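Local coordinates for protein flavoredoxin (Methanosarcina acetivorans, PDB 3BNK) that binds flavin mononucleotide and probably serves as an electron carrier in this methanogenic archaeon, at residues B[57-60]-B[61-65]; B[146-150]-B[151-155]. One frame throughout, in Å; residues are numbered along the deposited sequence.

Both contacts are local, each made within one unbroken run of chain, and both lie partly buried at the periphery of the same flavin reductase-like domain, on opposite sides of the chain's centre; their nearest atoms are about 22 Å apart. Contact 1 winds residues 57-64 into a short helix that ends at Gly65, meets the flavin phosphate near its N-terminal end and rests its apolar side on strands 16-25 and 130-142. Contact 2 turns residues 146-155 through a tight hairpin into the next helix, away from the cofactor and against the second subunit. Helical i to i+4 bonds and an anion site mark the first; the second relies on cross-strand bonds, a turn and a side-chain cap.

Contact 1. Residues B[57-60]-B[61-65]; sequences TPEG and IAENG. With FMN (flavin mononucleotide), chain D.
Gly60 O is gripped by two donors of Asn64, which reach it from opposite faces of its carbonyl plane. The backbone N, at 3.0 Å from Gly60 O, makes the ordinary helical bond, while the amide ND2 of Asn64 comes in at 3.1 Å from the same oxygen, with the acceptor 24° out of the amide plane. With CG beside its own backbone N (chi1 -67°), the Asn64 side chain folds back along the helix, and its OD1 is bonded to Thr106. Ile61 N gives a nearly straight bond to Thr57 O, 3.1 Å and in the carbonyl plane; Ala62 N meets Pro58 O at 2.8 Å. On the side facing strand 16-25, CG2 of Thr57 meets CD1 of Ile61 at 3.9 Å, the two side chains crossing at a slant and both touching Leu21. Thr57 also turns to the cofactor: its backbone N donates to O2P of the flavin mononucleotide at 2.9 Å, and OG1 donates too, modelled so short that its length is doubtful. OE1 of Glu63 accepts from the backbone N of Lys26. Paired backbone and hydroxyl donors near the N-terminal end of a helix are characteristic of phosphate binding, here in the flavin mononucleotide pocket.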
ATOM      1  N   THR B  57      -2.906   5.786 -19.057  1.00 20.21           N
ATOM      2  CA  THR B  57      -3.756   6.293 -17.983  1.00 19.55           C
ATOM      3  C   THR B  57      -3.416   7.732 -17.489  1.00 20.03           C
ATOM      4  O   THR B  57      -4.344   8.528 -17.295  1.00 19.15           O
ATOM      5  CB  THR B  57      -3.852   5.249 -16.831  1.00 20.03           C
ATOM      6  OG1 THR B  57      -4.453   4.041 -17.334  1.00 17.92           O
ATOM      7  CG2 THR B  57      -4.667   5.769 -15.643  1.00 19.86           C
ATOM      8  N   PRO B  58      -2.103   8.071 -17.299  1.00 19.96           N
ATOM      9  CA  PRO B  58      -1.760   9.403 -16.769  1.00 20.27           C
ATOM     10  C   PRO B  58      -2.296  10.584 -17.570  1.00 21.13           C
ATOM     11  O   PRO B  58      -2.696  11.578 -16.951  1.00 21.64           O
ATOM     12  CB  PRO B  58      -0.228   9.415 -16.780  1.00 20.52           C
ATOM     13  CG  PRO B  58       0.149   7.989 -16.727  1.00 20.34           C
ATOM     14  CD  PRO B  58      -0.887   7.268 -17.529  1.00 19.30           C
ATOM     15  N   GLU B  59      -2.305  10.486 -18.907  1.00 21.35           N
ATOM     16  CA  GLU B  59      -2.921  11.515 -19.770  1.00 22.06           C
ATOM     17  C   GLU B  59      -4.349  11.812 -19.340  1.00 20.86           C
ATOM     18  O   GLU B  59      -4.755  12.954 -19.316  1.00 20.59           O
ATOM     19  CB  GLU B  59      -2.986  11.080 -21.233  1.00 21.59           C
ATOM     20  CG  GLU B  59      -1.675  10.667 -21.857  1.00 24.37           C
ATOM     21  CD  GLU B  59      -1.833  10.308 -23.318  1.00 24.31           C
ATOM     22  OE1 GLU B  59      -2.821  10.774 -23.957  1.00 26.71           O
ATOM     23  OE2 GLU B  59      -0.954   9.572 -23.824  1.00 29.26           O
ATOM     24  N   GLY B  60      -5.108  10.761 -19.040  1.00 20.67           N
ATOM     25  CA  GLY B  60      -6.495  10.892 -18.633  1.00 20.04           C
ATOM     26  C   GLY B  60      -6.661  11.481 -17.244  1.00 19.91           C
ATOM     27  O   GLY B  60      -7.510  12.345 -17.033  1.00 19.08           O
ATOM     28  N   ILE B  61      -5.853  11.017 -16.292  1.00 19.89           N
ATOM     29  CA  ILE B  61      -5.894  11.590 -14.953  1.00 20.46           C
ATOM     30  C   ILE B  61      -5.494  13.078 -14.983  1.00 21.46           C
ATOM     31  O   ILE B  61      -6.144  13.907 -14.344  1.00 21.60           O
ATOM     32  CB  ILE B  61      -5.085  10.777 -13.918  1.00 20.37           C
ATOM     33  CG1 ILE B  61      -5.598   9.324 -13.876  1.00 20.07           C
ATOM     34  CG2 ILE B  61      -5.200  11.406 -12.541  1.00 19.91           C
ATOM     35  CD1 ILE B  61      -4.892   8.440 -12.869  1.00 19.05           C
ATOM     36  N   ALA B  62      -4.467  13.413 -15.765  1.00 21.78           N
ATOM     37  CA  ALA B  62      -4.087  14.821 -15.949  1.00 22.31           C
ATOM     38  C   ALA B  62      -5.210  15.659 -16.578  1.00 22.39           C
ATOM     39  O   ALA B  62      -5.454  16.769 -16.131  1.00 23.14           O
ATOM     40  CB  ALA B  62      -2.783  14.929 -16.756  1.00 22.36           C
ATOM     41  N   GLU B  63      -5.893  15.113 -17.588  1.00 22.81           N
ATOM     42  CA  GLU B  63      -6.977  15.798 -18.308  1.00 22.89           C
ATOM     43  C   GLU B  63      -8.134  16.141 -17.362  1.00 22.12           C
ATOM     44  O   GLU B  63      -8.602  17.283 -17.291  1.00 21.98           O
ATOM     45  CB  GLU B  63      -7.523  14.908 -19.453  1.00 23.32           C
ATOM     46  CG  GLU B  63      -6.517  14.495 -20.572  1.00 25.34           C
ATOM     47  CD  GLU B  63      -7.067  13.458 -21.605  1.00 24.29           C
ATOM     48  OE1 GLU B  63      -8.275  13.146 -21.621  1.00 25.66           O
ATOM     49  OE2 GLU B  63      -6.261  12.957 -22.424  1.00 28.92           O
ATOM     50  N   ASN B  64      -8.579  15.132 -16.620  1.00 21.01           N
ATOM     51  CA  ASN B  64      -9.795  15.230 -15.825  1.00 20.00           C
ATOM     52  C   ASN B  64      -9.590  15.626 -14.378  1.00 19.10           C
ATOM     53  O   ASN B  64     -10.525  16.074 -13.728  1.00 19.17           O
ATOM     54  CB  ASN B  64     -10.558  13.906 -15.886  1.00 19.53           C
ATOM     55  CG  ASN B  64     -11.098  13.637 -17.250  1.00 19.60           C
ATOM     56  OD1 ASN B  64     -12.058  14.274 -17.688  1.00 18.12           O
ATOM     57  ND2 ASN B  64     -10.474  12.702 -17.954  1.00 20.27           N
ATOM     58  N   GLY B  65      -8.382  15.438 -13.868  1.00 18.14           N
ATOM     59  CA  GLY B  65      -8.122  15.712 -12.464  1.00 17.70           C
ATOM     60  C   GLY B  65      -8.964  14.820 -11.580  1.00 17.43           C
ATOM     61  O   GLY B  65      -9.423  15.250 -10.517  1.00 16.98           O
TER
HETATM   62  N1  FMN D1001       1.612  -0.094 -13.524  1.00 15.94           N
HETATM   63  C2  FMN D1001       1.848   1.060 -12.803  1.00 15.86           C
HETATM   64  O2  FMN D1001       2.291   2.043 -13.386  1.00 16.25           O
HETATM   65  N3  FMN D1001       1.579   1.107 -11.446  1.00 16.53           N
HETATM   66  C4  FMN D1001       1.073  -0.019 -10.818  1.00 16.08           C
HETATM   67  O4  FMN D1001       0.847   0.025  -9.614  1.00 15.19           O
HETATM   68  C4A FMN D1001       0.837  -1.191 -11.548  1.00 16.54           C
HETATM   69  N5  FMN D1001       0.340  -2.329 -10.927  1.00 16.54           N
HETATM   70  C5A FMN D1001       0.089  -3.480 -11.650  1.00 16.44           C
HETATM   71  C6  FMN D1001      -0.439  -4.595 -10.989  1.00 16.58           C
HETATM   72  C7  FMN D1001      -0.693  -5.776 -11.704  1.00 16.34           C
HETATM   73  C7M FMN D1001      -1.355  -6.915 -10.989  1.00 16.28           C
HETATM   74  C8  FMN D1001      -0.422  -5.830 -13.079  1.00 16.81           C
HETATM   75  C8M FMN D1001      -0.907  -6.990 -13.923  1.00 16.52           C
HETATM   76  C9  FMN D1001       0.090  -4.700 -13.732  1.00 15.77           C
HETATM   77  C9A FMN D1001       0.342  -3.519 -13.031  1.00 16.35           C
HETATM   78  N10 FMN D1001       0.850  -2.382 -13.670  1.00 16.15           N
HETATM   79  C10 FMN D1001       1.104  -1.227 -12.923  1.00 16.46           C
HETATM   80  C1' FMN D1001       1.036  -2.358 -15.163  1.00 17.40           C
HETATM   81  C2' FMN D1001      -0.075  -1.615 -15.893  1.00 17.90           C
HETATM   82  O2' FMN D1001      -1.336  -1.958 -15.350  1.00 17.27           O
HETATM   83  C3' FMN D1001      -0.103  -1.990 -17.376  1.00 18.89           C
HETATM   84  O3' FMN D1001       1.092  -1.639 -18.051  1.00 19.33           O
HETATM   85  C4' FMN D1001      -1.334  -1.416 -18.075  1.00 17.91           C
HETATM   86  O4' FMN D1001      -1.453  -2.014 -19.337  1.00 16.24           O
HETATM   87  C5' FMN D1001      -1.331   0.098 -18.243  1.00 17.15           C
HETATM   88  O5' FMN D1001      -2.575   0.384 -18.854  1.00 19.08           O
HETATM   89  P   FMN D1001      -2.836   1.722 -19.721  1.00 19.49           P
HETATM   90  O1P FMN D1001      -1.725   1.881 -20.719  1.00 19.66           O
HETATM   91  O2P FMN D1001      -2.808   2.886 -18.775  1.00 17.70           O
HETATM   92  O3P FMN D1001      -4.174   1.691 -20.406  1.00 18.73           O

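Contact 2. Residues B[146-150]-B[151-155]; sequences YLIQG and KPDIK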
ATOM      1  N   TYR B 146     -21.314  -6.565   1.080  1.00 28.24           N
ATOM      2  CA  TYR B 146     -19.887  -6.448   1.356  1.00 27.58           C
ATOM      3  C   TYR B 146     -19.638  -5.745   2.686  1.00 27.67           C
ATOM      4  O   TYR B 146     -18.491  -5.534   3.080  1.00 27.95           O
ATOM      5  CB  TYR B 146     -19.181  -5.714   0.205  1.00 26.99           C
ATOM      6  CG  TYR B 146     -19.280  -6.425  -1.132  1.00 26.22           C
ATOM      7  CD1 TYR B 146     -19.857  -5.797  -2.247  1.00 24.92           C
ATOM      8  CD2 TYR B 146     -18.815  -7.732  -1.282  1.00 24.66           C
ATOM      9  CE1 TYR B 146     -19.946  -6.449  -3.477  1.00 24.89           C
ATOM     10  CE2 TYR B 146     -18.909  -8.398  -2.502  1.00 24.51           C
ATOM     11  CZ  TYR B 146     -19.472  -7.758  -3.591  1.00 25.78           C
ATOM     12  OH  TYR B 146     -19.553  -8.434  -4.794  1.00 26.76           O
ATOM     13  N   LEU B 147     -20.715  -5.389   3.381  1.00 27.86           N
ATOM     14  CA  LEU B 147     -20.598  -4.571   4.587  1.00 28.31           C
ATOM     15  C   LEU B 147     -20.934  -5.326   5.863  1.00 28.68           C
ATOM     16  O   LEU B 147     -21.816  -6.188   5.875  1.00 28.62           O
ATOM     17  CB  LEU B 147     -21.467  -3.308   4.476  1.00 28.08           C
ATOM     18  CG  LEU B 147     -21.282  -2.423   3.238  1.00 28.05           C
ATOM     19  CD1 LEU B 147     -22.324  -1.318   3.240  1.00 27.73           C
ATOM     20  CD2 LEU B 147     -19.885  -1.837   3.143  1.00 26.48           C
ATOM     21  N   ILE B 148     -20.201  -5.020   6.928  1.00 29.28           N
ATOM     22  CA  ILE B 148     -20.594  -5.432   8.273  1.00 30.25           C
ATOM     23  C   ILE B 148     -20.664  -4.181   9.127  1.00 30.52           C
ATOM     24  O   ILE B 148     -19.692  -3.435   9.214  1.00 30.64           O
ATOM     25  CB  ILE B 148     -19.658  -6.519   8.891  1.00 30.20           C
ATOM     26  CG1 ILE B 148     -19.773  -7.831   8.095  1.00 30.18           C
ATOM     27  CG2 ILE B 148     -20.011  -6.762  10.375  1.00 30.17           C
ATOM     28  CD1 ILE B 148     -18.938  -8.986   8.634  1.00 30.71           C
ATOM     29  N   GLN B 149     -21.825  -3.964   9.746  1.00 31.31           N
ATOM     30  CA  GLN B 149     -22.124  -2.728  10.497  1.00 31.94           C
ATOM     31  C   GLN B 149     -21.738  -1.450   9.717  1.00 31.58           C
ATOM     32  O   GLN B 149     -21.063  -0.573  10.249  1.00 32.32           O
ATOM     33  CB  GLN B 149     -21.491  -2.747  11.902  1.00 32.16           C
ATOM     34  CG  GLN B 149     -21.933  -3.926  12.782  1.00 34.38           C
ATOM     35  CD  GLN B 149     -22.324  -3.521  14.208  1.00 37.48           C
ATOM     36  OE1 GLN B 149     -21.755  -2.588  14.790  1.00 38.90           O
ATOM     37  NE2 GLN B 149     -23.308  -4.227  14.774  1.00 37.12           N
ATOM     38  N   GLY B 150     -22.156  -1.363   8.455  1.00 30.99           N
ATOM     39  CA  GLY B 150     -21.893  -0.177   7.617  1.00 29.91           C
ATOM     40  C   GLY B 150     -20.522  -0.045   6.949  1.00 29.17           C
ATOM     41  O   GLY B 150     -20.307   0.874   6.159  1.00 28.53           O
ATOM     42  N   LYS B 151     -19.601  -0.964   7.253  1.00 28.54           N
ATOM     43  CA  LYS B 151     -18.205  -0.864   6.795  1.00 27.74           C
ATOM     44  C   LYS B 151     -17.796  -2.079   5.962  1.00 26.16           C
ATOM     45  O   LYS B 151     -18.228  -3.195   6.255  1.00 26.34           O
ATOM     46  CB  LYS B 151     -17.241  -0.748   7.990  1.00 28.48           C
ATOM     47  CG  LYS B 151     -17.501   0.409   8.957  1.00 30.41           C
ATOM     48  CD  LYS B 151     -18.245  -0.085  10.208  1.00 33.29           C
ATOM     49  CE  LYS B 151     -18.686   1.059  11.144  1.00 32.38           C
ATOM     50  NZ  LYS B 151     -19.717   0.589  12.136  1.00 33.35           N
ATOM     51  N   PRO B 152     -16.956  -1.877   4.923  1.00 24.78           N
ATOM     52  CA  PRO B 152     -16.424  -3.031   4.191  1.00 23.62           C
ATOM     53  C   PRO B 152     -15.858  -4.136   5.096  1.00 22.61           C
ATOM     54  O   PRO B 152     -15.195  -3.856   6.100  1.00 22.10           O
ATOM     55  CB  PRO B 152     -15.317  -2.414   3.332  1.00 24.05           C
ATOM     56  CG  PRO B 152     -15.807  -0.995   3.083  1.00 23.88           C
ATOM     57  CD  PRO B 152     -16.497  -0.594   4.345  1.00 24.17           C
ATOM     58  N   ASP B 153     -16.160  -5.381   4.737  1.00 21.20           N
ATOM     59  CA  ASP B 153     -15.617  -6.546   5.409  1.00 20.24           C
ATOM     60  C   ASP B 153     -14.719  -7.276   4.420  1.00 18.84           C
ATOM     61  O   ASP B 153     -15.176  -7.702   3.370  1.00 18.12           O
ATOM     62  CB  ASP B 153     -16.737  -7.484   5.874  1.00 20.97           C
ATOM     63  CG  ASP B 153     -16.199  -8.794   6.414  1.00 22.40           C
ATOM     64  OD1 ASP B 153     -15.661  -8.800   7.542  1.00 25.55           O
ATOM     65  OD2 ASP B 153     -16.268  -9.808   5.697  1.00 22.46           O
ATOM     66  N   ILE B 154     -13.446  -7.437   4.757  1.00 18.44           N
ATOM     67  CA  ILE B 154     -12.494  -8.000   3.790  1.00 17.96           C
ATOM     68  C   ILE B 154     -12.809  -9.427   3.294  1.00 17.87           C
ATOM     69  O   ILE B 154     -12.530  -9.757   2.133  1.00 17.73           O
ATOM     70  CB  ILE B 154     -11.022  -7.838   4.237  1.00 18.12           C
ATOM     71  CG1 ILE B 154     -10.101  -7.853   3.003  1.00 17.67           C
ATOM     72  CG2 ILE B 154     -10.635  -8.901   5.297  1.00 17.48           C
ATOM     73  CD1 ILE B 154      -8.613  -7.555   3.304  1.00 17.52           C
ATOM     74  N   LYS B 155     -13.397 -10.260   4.156  1.00 17.97           N
ATOM     75  CA  LYS B 155     -13.710 -11.648   3.778  1.00 18.68           C
ATOM     76  C   LYS B 155     -14.882 -11.715   2.790  1.00 18.96           C
ATOM     77  O   LYS B 155     -14.888 -12.553   1.882  1.00 19.30           O
ATOM     78  CB  LYS B 155     -13.974 -12.524   5.015  1.00 18.70           C
ATOM     79  CG  LYS B 155     -12.795 -12.686   5.965  1.00 19.51           C
ATOM     80  CD  LYS B 155     -11.902 -13.863   5.580  1.00 24.03           C
ATOM     81  CE  LYS B 155     -10.577 -13.430   4.998  1.00 23.39           C
ATOM     82  NZ  LYS B 155      -9.698 -14.623   4.771  1.00 27.69           N
TER
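Asp153 carries CG anti to its backbone N (chi1 172°) and Ile148 holds CG1 beside its own N (chi1 -66°), which brings the tip of the isoleucine against the carboxylate. CD1 of Ile148 lies 3.5 Å from OD1 of Asp153, and CG1 of Ile148 is 3.8 Å from the aspartate CB. The backbones fix this approach: Asp153 N bonds to Tyr146 O at 2.9 Å, and Ile148 N to Lys151 O at 2.8 Å. The return bond from Lys151 N to Ile148 O is longer, 3.2 Å, and its donor sits well above the carbonyl plane, as the type I' turn from Ile148 to Lys151 closes the hairpin. Leu147 and Pro152 form a non-hydrogen-bonded pair, where CD2 of Leu147 touches the proline CD at 3.8 Å. Asp153 is the N-cap of the helix that follows, its OD2 accepting from Lys156 N. Replacement of Asp153 by an alanine would probably leave Lys156 N without its cap and CD1 of Ile148 without the carboxylate it packs against. The hairpin thus runs from strand 147-148 through strand 151-152 and Asp153 into helix 154-157, with Pro152 on Met157 of that helix and Leu147 packed on Ile5 of the second subunit.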